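Local coordinates for VgrG protein (Vibrio cholerae, PDB 4DTH), which probably cross-links actin, its actin cross-linking domain binding ATP together with magnesium ions, at residues F46-A52 / R139-T145; A56-K62 / T88-Y94. All blocks are in the same frame, centred on the assembly; numbering follows the deposited sequence.

In the fold
Contacts 1 and 2 are neighbouring strand pairings in the actin cross-linking domain, their centres about 10 Å apart. Strands 45-51 and 56-68 follow each other in the chain and pair with one another, Gly-47 O lying 2.8 Å from Leu-60 N, so the strand order runs 140-144, 45-51, 56-68, 85-97. Contact 2, nested within the chain loop that contact 1 closes, borders the nucleotide and metal site: Glu-90 binds magnesium, its side chain about 3 Å from the metal at the nearest atoms, and Val-92 and Ser-93 line the ATP pocket. Contact 1 lies farther out, with the Tyr-48 side chain about 12 Å from ATP.

Contact 1 (F46-A52 / R139-T145); sequences FGYVKSA and RFVIEIT
Tyr-48 and Glu-143 form a hydrogen-bonded pair in the antiparallel strand pairing of 46-51 with 140-144, and their side chains run side by side in the same direction. Glu-143 CB lies over one face of the tyrosine ring, 3.7 Å from its centroid, a CH-pi contact displaced toward the rim. Thr-145 CG2 comes in the ring plane, at the edge, 3.8 Å from Tyr-48 CE1. A bend in the glutamate chain (chi2 -78°) leaves the carboxylate on the outer side of the sheet with OE1 turned to Lys-50, its plane 23° from that of the ring. On the same face, Lys-50 packs alongside Val-141, with CE 3.9 Å from Val-141 CG1, before its extended chain delivers NZ to Glu-143 in a salt bridge. Val-49 and Ile-142 occupy the opposite face, a buried non-hydrogen-bonded pair in which Val-49 CG2 meets Ile-142 CG1 at 3.9 Å; Ile-142 continues onto Trp-113 and His-117 of helix 101-124, while Val-49 packs on Phe-58 and Leu-60 of the next strand. At one end Phe-46 and Gly-47 both face Leu-60 in a classic beta bulge, and the Phe-46 carbonyl accepts the N-H of Thr-145. The pairing thus ties strand 140-144 to the sheet and the helix behind it. In the salt bridge, Lys-50 NZ stands 2.9 Å from Glu-143 OE1, 36° out of the carboxylate plane.

Contact 2 (A56-K62 / T88-Y94); sequences ALFMLTK and TVELVSY. With ATP (adenosine-5'-triphosphate), chain B.
Thr-61 and Glu-90 meet as a hydrogen-bonded pair of the antiparallel strands 56-62 and 88-93. The carbonyl oxygen of Glu-90 accepts twice, from Thr-61 N at 3.1 Å and from Thr-61 OG1 at 2.8 Å, the donors reaching it from opposite faces of the carbonyl plane. With OG1 lodged between its own backbone N and carbonyl carbon (chi1 73°), the threonine hydroxyl points at this oxygen. It also accepts a bond from a water, which donates as well to Glu-90 OE1 at 2.6 Å. Met-59 and Val-92 exchange two backbone bonds, and Tyr-94 N donates to Leu-57 O beside the classic bulge at Leu-57 and Phe-58. Ala-56 CB sits over the centre of the Tyr-94 ring, 3.6 Å from the centroid, while the Met-59 side chain crosses that of Tyr-94 at about a right angle, its SD lying obliquely to the ring in a Met-aromatic contact. The tyrosine OH bonds to Pro-14 O. On the face away from the nucleotide, Phe-58 and Leu-91 lie side by side, and Phe-58 packs on helix 101-124. Ser-93 OG bonds to Ile-27 N, and Ser-93 O accepts a hydrogen bond from ATP O2' at 2.6 Å. Glu-90 is a magnesium ligand, sharing that site with Glu-28. Strand 88-93 therefore offers both a ribose acceptor and a magnesium ligand, and the threonine-water link probably helps to orient the Glu-90 carboxylate.

Contact 1 (F46-A52 / R139-T145)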
ATOM      1  N   PHE A  46      -0.839 -16.684   3.439  1.00 21.91           N
ATOM      2  CA  PHE A  46      -0.841 -18.058   3.961  1.00 20.75           C
ATOM      3  C   PHE A  46      -1.900 -18.283   5.033  1.00 24.81           C
ATOM      4  O   PHE A  46      -2.121 -19.414   5.478  1.00 23.49           O
ATOM      5  CB  PHE A  46       0.558 -18.541   4.387  1.00 21.65           C
ATOM      6  CG  PHE A  46       1.186 -17.837   5.565  1.00 22.22           C
ATOM      7  CD1 PHE A  46       1.939 -16.680   5.384  1.00 24.57           C
ATOM      8  CD2 PHE A  46       1.078 -18.361   6.847  1.00 23.08           C
ATOM      9  CE1 PHE A  46       2.549 -16.044   6.473  1.00 24.29           C
ATOM     10  CE2 PHE A  46       1.697 -17.731   7.934  1.00 25.06           C
ATOM     11  CZ  PHE A  46       2.421 -16.573   7.738  1.00 22.65           C
ATOM     12  N   GLY A  47      -2.591 -17.212   5.402  1.00 23.24           N
ATOM     13  CA  GLY A  47      -3.657 -17.291   6.385  1.00 22.93           C
ATOM     14  C   GLY A  47      -4.281 -15.954   6.703  1.00 25.78           C
ATOM     15  O   GLY A  47      -3.929 -14.928   6.113  1.00 24.62           O
ATOM     16  N   TYR A  48      -5.210 -15.971   7.649  1.00 22.28           N
ATOM     17  CA  TYR A  48      -5.870 -14.765   8.122  1.00 21.64           C
ATOM     18  C   TYR A  48      -6.429 -14.952   9.514  1.00 24.48           C
ATOM     19  O   TYR A  48      -6.594 -16.089   9.992  1.00 23.08           O
ATOM     20  CB  TYR A  48      -6.939 -14.237   7.127  1.00 23.36           C
ATOM     21  CG  TYR A  48      -8.130 -15.147   6.922  1.00 26.17           C
ATOM     22  CD1 TYR A  48      -8.084 -16.194   6.005  1.00 28.53           C
ATOM     23  CD2 TYR A  48      -9.330 -14.917   7.590  1.00 28.07           C
ATOM     24  CE1 TYR A  48      -9.191 -17.009   5.780  1.00 29.71           C
ATOM     25  CE2 TYR A  48     -10.444 -15.730   7.376  1.00 29.57           C
ATOM     26  CZ  TYR A  48     -10.372 -16.768   6.461  1.00 36.85           C
ATOM     27  OH  TYR A  48     -11.459 -17.575   6.240  1.00 40.00           O
ATOM     28  N   VAL A  49      -6.672 -13.828  10.183  1.00 19.94           N
ATOM     29  CA  VAL A  49      -7.259 -13.811  11.513  1.00 19.65           C
ATOM     30  C   VAL A  49      -8.590 -13.109  11.399  1.00 24.14           C
ATOM     31  O   VAL A  49      -8.681 -12.045  10.774  1.00 22.52           O
ATOM     32  CB  VAL A  49      -6.323 -13.179  12.579  1.00 23.03           C
ATOM     33  CG1 VAL A  49      -7.065 -12.857  13.881  1.00 22.75           C
ATOM     34  CG2 VAL A  49      -5.139 -14.097  12.857  1.00 22.57           C
ATOM     35  N   LYS A  50      -9.630 -13.724  11.973  1.00 21.31           N
ATOM     36  CA  LYS A  50     -10.959 -13.140  11.971  1.00 21.64           C
ATOM     37  C   LYS A  50     -11.493 -13.056  13.400  1.00 27.19           C
ATOM     38  O   LYS A  50     -10.961 -13.711  14.303  1.00 25.93           O
ATOM     39  CB  LYS A  50     -11.911 -13.944  11.048  1.00 24.03           C
ATOM     40  CG  LYS A  50     -12.196 -15.379  11.505  1.00 26.90           C
ATOM     41  CD  LYS A  50     -13.030 -16.151  10.497  1.00 35.55           C
ATOM     42  CE  LYS A  50     -13.342 -17.542  11.002  1.00 47.46           C
ATOM     43  NZ  LYS A  50     -14.018 -18.381   9.973  1.00 55.63           N
ATOM     44  N   SER A  51     -12.563 -12.280  13.608  1.00 25.43           N
ATOM     45  CA  SER A  51     -13.199 -12.244  14.922  1.00 26.64           C
ATOM     46  C   SER A  51     -14.019 -13.539  15.014  1.00 32.49           C
ATOM     47  O   SER A  51     -14.303 -14.155  13.977  1.00 30.81           O
ATOM     48  CB  SER A  51     -14.120 -11.034  15.038  1.00 30.51           C
ATOM     49  OG  SER A  51     -15.205 -11.152  14.134  1.00 38.00           O
ATOM     50  N   ALA A  52     -14.411 -13.946  16.231  1.00 33.06           N
ATOM     51  CA  ALA A  52     -15.253 -15.135  16.428  1.00 35.44           C
ATOM     52  C   ALA A  52     -16.593 -14.992  15.677  1.00 43.17           C
ATOM     53  O   ALA A  52     -17.154 -15.989  15.227  1.00 43.77           O
ATOM     54  CB  ALA A  52     -15.512 -15.347  17.904  1.00 36.74           C
ATOM     55  N   ARG A 139     -12.015 -14.485  21.366  1.00 27.71           N
ATOM     56  CA  ARG A 139     -12.193 -13.284  20.523  1.00 26.98           C
ATOM     57  C   ARG A 139     -11.741 -13.489  19.085  1.00 29.35           C
ATOM     58  O   ARG A 139     -12.346 -12.915  18.179  1.00 29.00           O
ATOM     59  CB  ARG A 139     -11.426 -12.058  21.079  1.00 28.98           C
ATOM     60  CG  ARG A 139     -11.753 -11.638  22.503  1.00 41.32           C
ATOM     61  CD  ARG A 139     -11.798 -10.134  22.663  1.00 50.90           C
ATOM     62  NE  ARG A 139     -10.520  -9.540  23.048  1.00 64.76           N
ATOM     63  CZ  ARG A 139     -10.076  -8.365  22.595  1.00 80.34           C
ATOM     64  NH1 ARG A 139     -10.777  -7.678  21.700  1.00 70.62           N
ATOM     65  NH2 ARG A 139      -8.916  -7.886  23.009  1.00 62.93           N
ATOM     66  N   PHE A 140     -10.604 -14.220  18.888  1.00 24.25           N
ATOM     67  CA  PHE A 140      -9.953 -14.350  17.587  1.00 22.57           C
ATOM     68  C   PHE A 140      -9.757 -15.764  17.096  1.00 26.16           C
ATOM     69  O   PHE A 140      -9.551 -16.685  17.889  1.00 25.71           O
ATOM     70  CB  PHE A 140      -8.603 -13.598  17.601  1.00 23.39           C
ATOM     71  CG  PHE A 140      -8.672 -12.235  18.249  1.00 23.57           C
ATOM     72  CD1 PHE A 140      -9.474 -11.230  17.712  1.00 24.96           C
ATOM     73  CD2 PHE A 140      -7.946 -11.957  19.401  1.00 24.31           C
ATOM     74  CE1 PHE A 140      -9.565  -9.980  18.329  1.00 25.27           C
ATOM     75  CE2 PHE A 140      -8.017 -10.696  20.005  1.00 26.66           C
ATOM     76  CZ  PHE A 140      -8.816  -9.711  19.455  1.00 24.60           C
ATOM     77  N   VAL A 141      -9.822 -15.929  15.773  1.00 22.06           N
ATOM     78  CA  VAL A 141      -9.697 -17.220  15.099  1.00 21.98           C
ATOM     79  C   VAL A 141      -8.668 -17.121  13.978  1.00 24.71           C
ATOM     80  O   VAL A 141      -8.751 -16.215  13.145  1.00 23.54           O
ATOM     81  CB  VAL A 141     -11.075 -17.710  14.545  1.00 26.25           C
ATOM     82  CG1 VAL A 141     -10.927 -18.990  13.725  1.00 26.23           C
ATOM     83  CG2 VAL A 141     -12.106 -17.899  15.655  1.00 26.20           C
ATOM     84  N   ILE A 142      -7.711 -18.062  13.952  1.00 21.26           N
ATOM     85  CA  ILE A 142      -6.727 -18.162  12.880  1.00 20.74           C
ATOM     86  C   ILE A 142      -7.275 -19.150  11.867  1.00 25.31           C
ATOM     87  O   ILE A 142      -7.688 -20.249  12.239  1.00 25.96           O
ATOM     88  CB  ILE A 142      -5.324 -18.657  13.370  1.00 22.80           C
ATOM     89  CG1 ILE A 142      -4.688 -17.701  14.391  1.00 22.23           C
ATOM     90  CG2 ILE A 142      -4.378 -18.889  12.181  1.00 23.77           C
ATOM     91  CD1 ILE A 142      -3.430 -18.320  15.159  1.00 23.38           C
ATOM     92  N   GLU A 143      -7.235 -18.775  10.595  1.00 22.46           N
ATOM     93  CA  GLU A 143      -7.584 -19.643   9.481  1.00 22.88           C
ATOM     94  C   GLU A 143      -6.301 -19.770   8.662  1.00 25.88           C
ATOM     95  O   GLU A 143      -5.633 -18.760   8.424  1.00 24.50           O
ATOM     96  CB  GLU A 143      -8.698 -19.030   8.618  1.00 24.57           C
ATOM     97  CG  GLU A 143     -10.058 -18.989   9.293  1.00 33.09           C
ATOM     98  CD  GLU A 143     -10.841 -20.289   9.323  1.00 53.13           C
ATOM     99  OE1 GLU A 143     -11.894 -20.315  10.000  1.00 49.26           O
ATOM    100  OE2 GLU A 143     -10.414 -21.280   8.683  1.00 42.05           O
ATOM    101  N   ILE A 144      -5.924 -20.999   8.281  1.00 22.90           N
ATOM    102  CA  ILE A 144      -4.720 -21.255   7.482  1.00 22.46           C
ATOM    103  C   ILE A 144      -5.141 -21.584   6.055  1.00 27.96           C
ATOM    104  O   ILE A 144      -5.848 -22.569   5.835  1.00 28.48           O
ATOM    105  CB  ILE A 144      -3.814 -22.366   8.115  1.00 25.38           C
ATOM    106  CG1 ILE A 144      -3.291 -21.958   9.522  1.00 25.44           C
ATOM    107  CG2 ILE A 144      -2.666 -22.790   7.167  1.00 26.00           C
ATOM    108  CD1 ILE A 144      -2.448 -20.646   9.576  1.00 25.55           C
ATOM    109  N   THR A 145      -4.702 -20.772   5.095  1.00 25.07           N
ATOM    110  CA  THR A 145      -5.055 -20.961   3.680  1.00 25.53           C
ATOM    111  C   THR A 145      -3.967 -21.667   2.892  1.00 31.19           C
ATOM    112  O   THR A 145      -4.256 -22.265   1.854  1.00 31.62           O
ATOM    113  CB  THR A 145      -5.549 -19.668   3.065  1.00 33.23           C
ATOM    114  OG1 THR A 145      -4.500 -18.712   3.146  1.00 30.67           O
ATOM    115  CG2 THR A 145      -6.811 -19.154   3.758  1.00 33.06           C
TER

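Contact 2 (A56-K62 / T88-Y94)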
ATOM      1  N   ALA A  56     -13.342 -10.711   8.973  1.00 26.65           N
ATOM      2  CA  ALA A  56     -11.914 -10.801   8.643  1.00 25.38           C
ATOM      3  C   ALA A  56     -11.188  -9.531   9.128  1.00 25.91           C
ATOM      4  O   ALA A  56     -11.607  -8.414   8.806  1.00 24.42           O
ATOM      5  CB  ALA A  56     -11.739 -10.991   7.145  1.00 26.64           C
ATOM      6  N   LEU A  57     -10.139  -9.707   9.957  1.00 20.81           N
ATOM      7  CA  LEU A  57      -9.395  -8.584  10.547  1.00 19.51           C
ATOM      8  C   LEU A  57      -8.077  -8.287   9.850  1.00 21.54           C
ATOM      9  O   LEU A  57      -7.791  -7.124   9.554  1.00 21.06           O
ATOM     10  CB  LEU A  57      -9.195  -8.806  12.056  1.00 19.51           C
ATOM     11  CG  LEU A  57     -10.487  -9.024  12.876  1.00 23.87           C
ATOM     12  CD1 LEU A  57     -10.161  -9.486  14.278  1.00 23.60           C
ATOM     13  CD2 LEU A  57     -11.378  -7.756  12.899  1.00 25.38           C
ATOM     14  N   PHE A  58      -7.275  -9.321   9.588  1.00 18.74           N
ATOM     15  CA  PHE A  58      -6.003  -9.150   8.888  1.00 17.85           C
ATOM     16  C   PHE A  58      -5.502 -10.421   8.244  1.00 22.40           C
ATOM     17  O   PHE A  58      -5.869 -11.526   8.656  1.00 22.68           O
ATOM     18  CB  PHE A  58      -4.923  -8.511   9.784  1.00 18.83           C
ATOM     19  CG  PHE A  58      -4.485  -9.352  10.959  1.00 19.27           C
ATOM     20  CD1 PHE A  58      -3.462 -10.284  10.823  1.00 20.42           C
ATOM     21  CD2 PHE A  58      -5.056  -9.171  12.212  1.00 20.44           C
ATOM     22  CE1 PHE A  58      -3.055 -11.062  11.911  1.00 20.40           C
ATOM     23  CE2 PHE A  58      -4.639  -9.935  13.303  1.00 21.68           C
ATOM     24  CZ  PHE A  58      -3.627 -10.865  13.152  1.00 19.48           C
ATOM     25  N   MET A  59      -4.630 -10.263   7.257  1.00 19.14           N
ATOM     26  CA  MET A  59      -4.029 -11.388   6.557  1.00 19.84           C
ATOM     27  C   MET A  59      -2.634 -11.661   7.099  1.00 21.29           C
ATOM     28  O   MET A  59      -1.929 -10.740   7.508  1.00 19.62           O
ATOM     29  CB  MET A  59      -3.905 -11.068   5.053  1.00 22.97           C
ATOM     30  CG  MET A  59      -5.224 -10.893   4.342  1.00 28.48           C
ATOM     31  SD  MET A  59      -4.876 -10.364   2.661  1.00 34.82           S
ATOM     32  CE  MET A  59      -6.493 -10.217   2.004  1.00 33.05           C
ATOM     33  N   LEU A  60      -2.215 -12.922   7.034  1.00 19.11           N
ATOM     34  CA  LEU A  60      -0.853 -13.331   7.374  1.00 19.71           C
ATOM     35  C   LEU A  60      -0.147 -13.487   6.040  1.00 22.66           C
ATOM     36  O   LEU A  60      -0.589 -14.275   5.192  1.00 22.10           O
ATOM     37  CB  LEU A  60      -0.857 -14.662   8.143  1.00 20.13           C
ATOM     38  CG  LEU A  60      -1.063 -14.549   9.656  1.00 26.15           C
ATOM     39  CD1 LEU A  60      -2.518 -14.366  10.006  1.00 27.21           C
ATOM     40  CD2 LEU A  60      -0.542 -15.775  10.340  1.00 30.24           C
ATOM     41  N   THR A  61       0.903 -12.692   5.816  1.00 19.66           N
ATOM     42  CA  THR A  61       1.605 -12.721   4.537  1.00 19.60           C
ATOM     43  C   THR A  61       3.110 -12.852   4.692  1.00 22.58           C
ATOM     44  O   THR A  61       3.674 -12.456   5.721  1.00 21.38           O
ATOM     45  CB  THR A  61       1.304 -11.435   3.693  1.00 24.35           C
ATOM     46  OG1 THR A  61       1.979 -10.307   4.258  1.00 22.44           O
ATOM     47  CG2 THR A  61      -0.193 -11.123   3.546  1.00 25.19           C
ATOM     48  N   LYS A  62       3.769 -13.336   3.630  1.00 19.55           N
ATOM     49  CA  LYS A  62       5.220 -13.307   3.538  1.00 19.75           C
ATOM     50  C   LYS A  62       5.548 -11.911   2.988  1.00 24.73           C
ATOM     51  O   LYS A  62       4.747 -11.330   2.245  1.00 23.98           O
ATOM     52  CB  LYS A  62       5.785 -14.429   2.640  1.00 22.40           C
ATOM     53  CG  LYS A  62       5.249 -14.487   1.207  1.00 26.23           C
ATOM     54  CD  LYS A  62       6.104 -15.417   0.345  1.00 27.21           C
ATOM     55  CE  LYS A  62       5.462 -15.664  -0.994  1.00 28.05           C
ATOM     56  NZ  LYS A  62       6.365 -16.393  -1.928  1.00 28.83           N
ATOM     57  N   THR A  88      10.167 -12.501   5.887  1.00 19.55           N
ATOM     58  CA  THR A  88       9.641 -11.886   7.100  1.00 19.25           C
ATOM     59  C   THR A  88       8.100 -12.032   6.992  1.00 22.45           C
ATOM     60  O   THR A  88       7.573 -12.285   5.901  1.00 21.33           O
ATOM     61  CB  THR A  88      10.060 -10.413   7.218  1.00 28.56           C
ATOM     62  OG1 THR A  88       9.588  -9.694   6.075  1.00 27.58           O
ATOM     63  CG2 THR A  88      11.572 -10.245   7.365  1.00 30.09           C
ATOM     64  N   VAL A  89       7.406 -11.905   8.114  1.00 19.51           N
ATOM     65  CA  VAL A  89       5.953 -11.997   8.167  1.00 19.39           C
ATOM     66  C   VAL A  89       5.389 -10.593   8.302  1.00 23.49           C
ATOM     67  O   VAL A  89       5.818  -9.818   9.162  1.00 23.63           O
ATOM     68  CB  VAL A  89       5.451 -12.922   9.303  1.00 22.20           C
ATOM     69  CG1 VAL A  89       3.943 -12.782   9.517  1.00 21.64           C
ATOM     70  CG2 VAL A  89       5.819 -14.377   9.035  1.00 22.01           C
ATOM     71  N   GLU A  90       4.407 -10.271   7.459  1.00 20.19           N
ATOM     72  CA  GLU A  90       3.738  -8.988   7.526  1.00 19.24           C
ATOM     73  C   GLU A  90       2.244  -9.203   7.736  1.00 22.49           C
ATOM     74  O   GLU A  90       1.617  -9.972   6.998  1.00 21.93           O
ATOM     75  CB  GLU A  90       4.007  -8.171   6.263  1.00 20.42           C
ATOM     76  CG  GLU A  90       3.387  -6.782   6.308  1.00 25.18           C
ATOM     77  CD  GLU A  90       3.588  -6.001   5.029  1.00 35.96           C
ATOM     78  OE1 GLU A  90       3.335  -6.570   3.942  1.00 29.40           O
ATOM     79  OE2 GLU A  90       3.972  -4.814   5.113  1.00 26.95           O
ATOM     80  N   LEU A  91       1.685  -8.530   8.742  1.00 16.64           N
ATOM     81  CA  LEU A  91       0.252  -8.594   9.047  1.00 16.61           C
ATOM     82  C   LEU A  91      -0.395  -7.422   8.323  1.00 20.01           C
ATOM     83  O   LEU A  91       0.032  -6.276   8.492  1.00 19.26           O
ATOM     84  CB  LEU A  91      -0.026  -8.560  10.563  1.00 16.47           C
ATOM     85  CG  LEU A  91       0.745  -9.573  11.441  1.00 19.64           C
ATOM     86  CD1 LEU A  91       0.246  -9.529  12.871  1.00 19.97           C
ATOM     87  CD2 LEU A  91       0.651 -10.998  10.880  1.00 19.67           C
ATOM     88  N   VAL A  92      -1.350  -7.733   7.433  1.00 16.97           N
ATOM     89  CA  VAL A  92      -1.990  -6.738   6.553  1.00 17.08           C
ATOM     90  C   VAL A  92      -3.478  -6.692   6.872  1.00 21.40           C
ATOM     91  O   VAL A  92      -4.190  -7.667   6.626  1.00 20.06           O
ATOM     92  CB  VAL A  92      -1.716  -7.070   5.051  1.00 20.51           C
ATOM     93  CG1 VAL A  92      -2.383  -6.049   4.132  1.00 20.65           C
ATOM     94  CG2 VAL A  92      -0.217  -7.144   4.761  1.00 20.14           C
ATOM     95  N   SER A  93      -3.954  -5.579   7.441  1.00 19.35           N
ATOM     96  CA  SER A  93      -5.362  -5.525   7.825  1.00 18.63           C
ATOM     97  C   SER A  93      -6.324  -5.501   6.649  1.00 22.48           C
ATOM     98  O   SER A  93      -5.967  -5.040   5.559  1.00 21.73           O
ATOM     99  CB  SER A  93      -5.637  -4.330   8.738  1.00 21.41           C
ATOM    100  OG  SER A  93      -5.662  -3.102   8.021  1.00 21.56           O
ATOM    101  N   TYR A  94      -7.546  -6.000   6.883  1.00 20.35           N
ATOM    102  CA  TYR A  94      -8.661  -5.837   5.957  1.00 20.59           C
ATOM    103  C   TYR A  94      -9.096  -4.398   6.250  1.00 23.92           C
ATOM    104  O   TYR A  94      -9.203  -4.033   7.429  1.00 22.86           O
ATOM    105  CB  TYR A  94      -9.795  -6.830   6.265  1.00 21.94           C
ATOM    106  CG  TYR A  94      -9.494  -8.202   5.703  1.00 24.36           C
ATOM    107  CD1 TYR A  94      -8.701  -9.106   6.406  1.00 25.45           C
ATOM    108  CD2 TYR A  94      -9.933  -8.567   4.434  1.00 26.32           C
ATOM    109  CE1 TYR A  94      -8.386 -10.355   5.879  1.00 25.40           C
ATOM    110  CE2 TYR A  94      -9.621  -9.815   3.892  1.00 27.63           C
ATOM    111  CZ  TYR A  94      -8.850 -10.708   4.623  1.00 32.37           C
ATOM    112  OH  TYR A  94      -8.519 -11.936   4.102  1.00 33.49           O
TER
HETATM  113  PG  ATP B 401       2.668  -2.669  -2.974  0.50 92.25           P
HETATM  114  O1G ATP B 401       2.917  -1.359  -2.297  0.50 93.34           O
HETATM  115  O2G ATP B 401       2.202  -2.465  -4.388  0.50 92.91           O
HETATM  116  O3G ATP B 401       3.893  -3.538  -2.998  0.50 92.76           O
HETATM  117  PB  ATP B 401       0.738  -4.674  -2.228  0.50 85.57           P
HETATM  118  O1B ATP B 401       0.344  -4.931  -3.628  0.50 86.37           O
HETATM  119  O2B ATP B 401       1.595  -5.822  -1.752  0.50 86.26           O
HETATM  120  O3B ATP B 401       1.512  -3.402  -2.143  0.50 89.32           O
HETATM  121  PA  ATP B 401      -1.884  -3.894  -1.505  0.60 72.32           P
HETATM  122  O1A ATP B 401      -1.910  -3.253  -2.837  0.60 72.73           O
HETATM  123  O2A ATP B 401      -2.981  -4.962  -1.484  0.60 73.13           O
HETATM  124  O3A ATP B 401      -0.562  -4.548  -1.299  0.60 79.31           O
HETATM  125  O5' ATP B 401      -2.138  -2.770  -0.388  1.00 62.23           O
HETATM  126  C5' ATP B 401      -2.409  -3.251   0.939  1.00 49.47           C
HETATM  127  C4' ATP B 401      -2.779  -2.140   1.886  1.00 37.98           C
HETATM  128  O4' ATP B 401      -3.912  -1.391   1.360  1.00 33.12           O
HETATM  129  C3' ATP B 401      -3.227  -2.634   3.262  1.00 31.22           C
HETATM  130  O3' ATP B 401      -2.845  -1.747   4.311  1.00 26.13           O
HETATM  131  C2' ATP B 401      -4.738  -2.696   3.096  1.00 30.31           C
HETATM  132  O2' ATP B 401      -5.453  -2.757   4.319  1.00 30.31           O
HETATM  133  C1' ATP B 401      -4.952  -1.408   2.326  1.00 30.37           C
HETATM  134  N9  ATP B 401      -6.246  -1.254   1.657  1.00 27.29           N
HETATM  135  C8  ATP B 401      -6.792  -2.078   0.710  1.00 27.41           C
HETATM  136  N7  ATP B 401      -7.965  -1.679   0.280  1.00 26.83           N
HETATM  137  C5  ATP B 401      -8.209  -0.515   0.997  1.00 24.86           C
HETATM  138  C6  ATP B 401      -9.277   0.404   0.999  1.00 25.60           C
HETATM  139  N6  ATP B 401     -10.362   0.293   0.221  1.00 25.24           N
HETATM  140  N1  ATP B 401      -9.186   1.469   1.827  1.00 25.54           N
HETATM  141  C2  ATP B 401      -8.102   1.603   2.596  1.00 23.81           C
HETATM  142  N3  ATP B 401      -7.037   0.810   2.679  1.00 23.91           N
HETATM  143  C4  ATP B 401      -7.148  -0.246   1.852  1.00 25.76           C
HETATM  144  O   HOH W   1       3.135  -8.612   2.339  1.00 30.82           O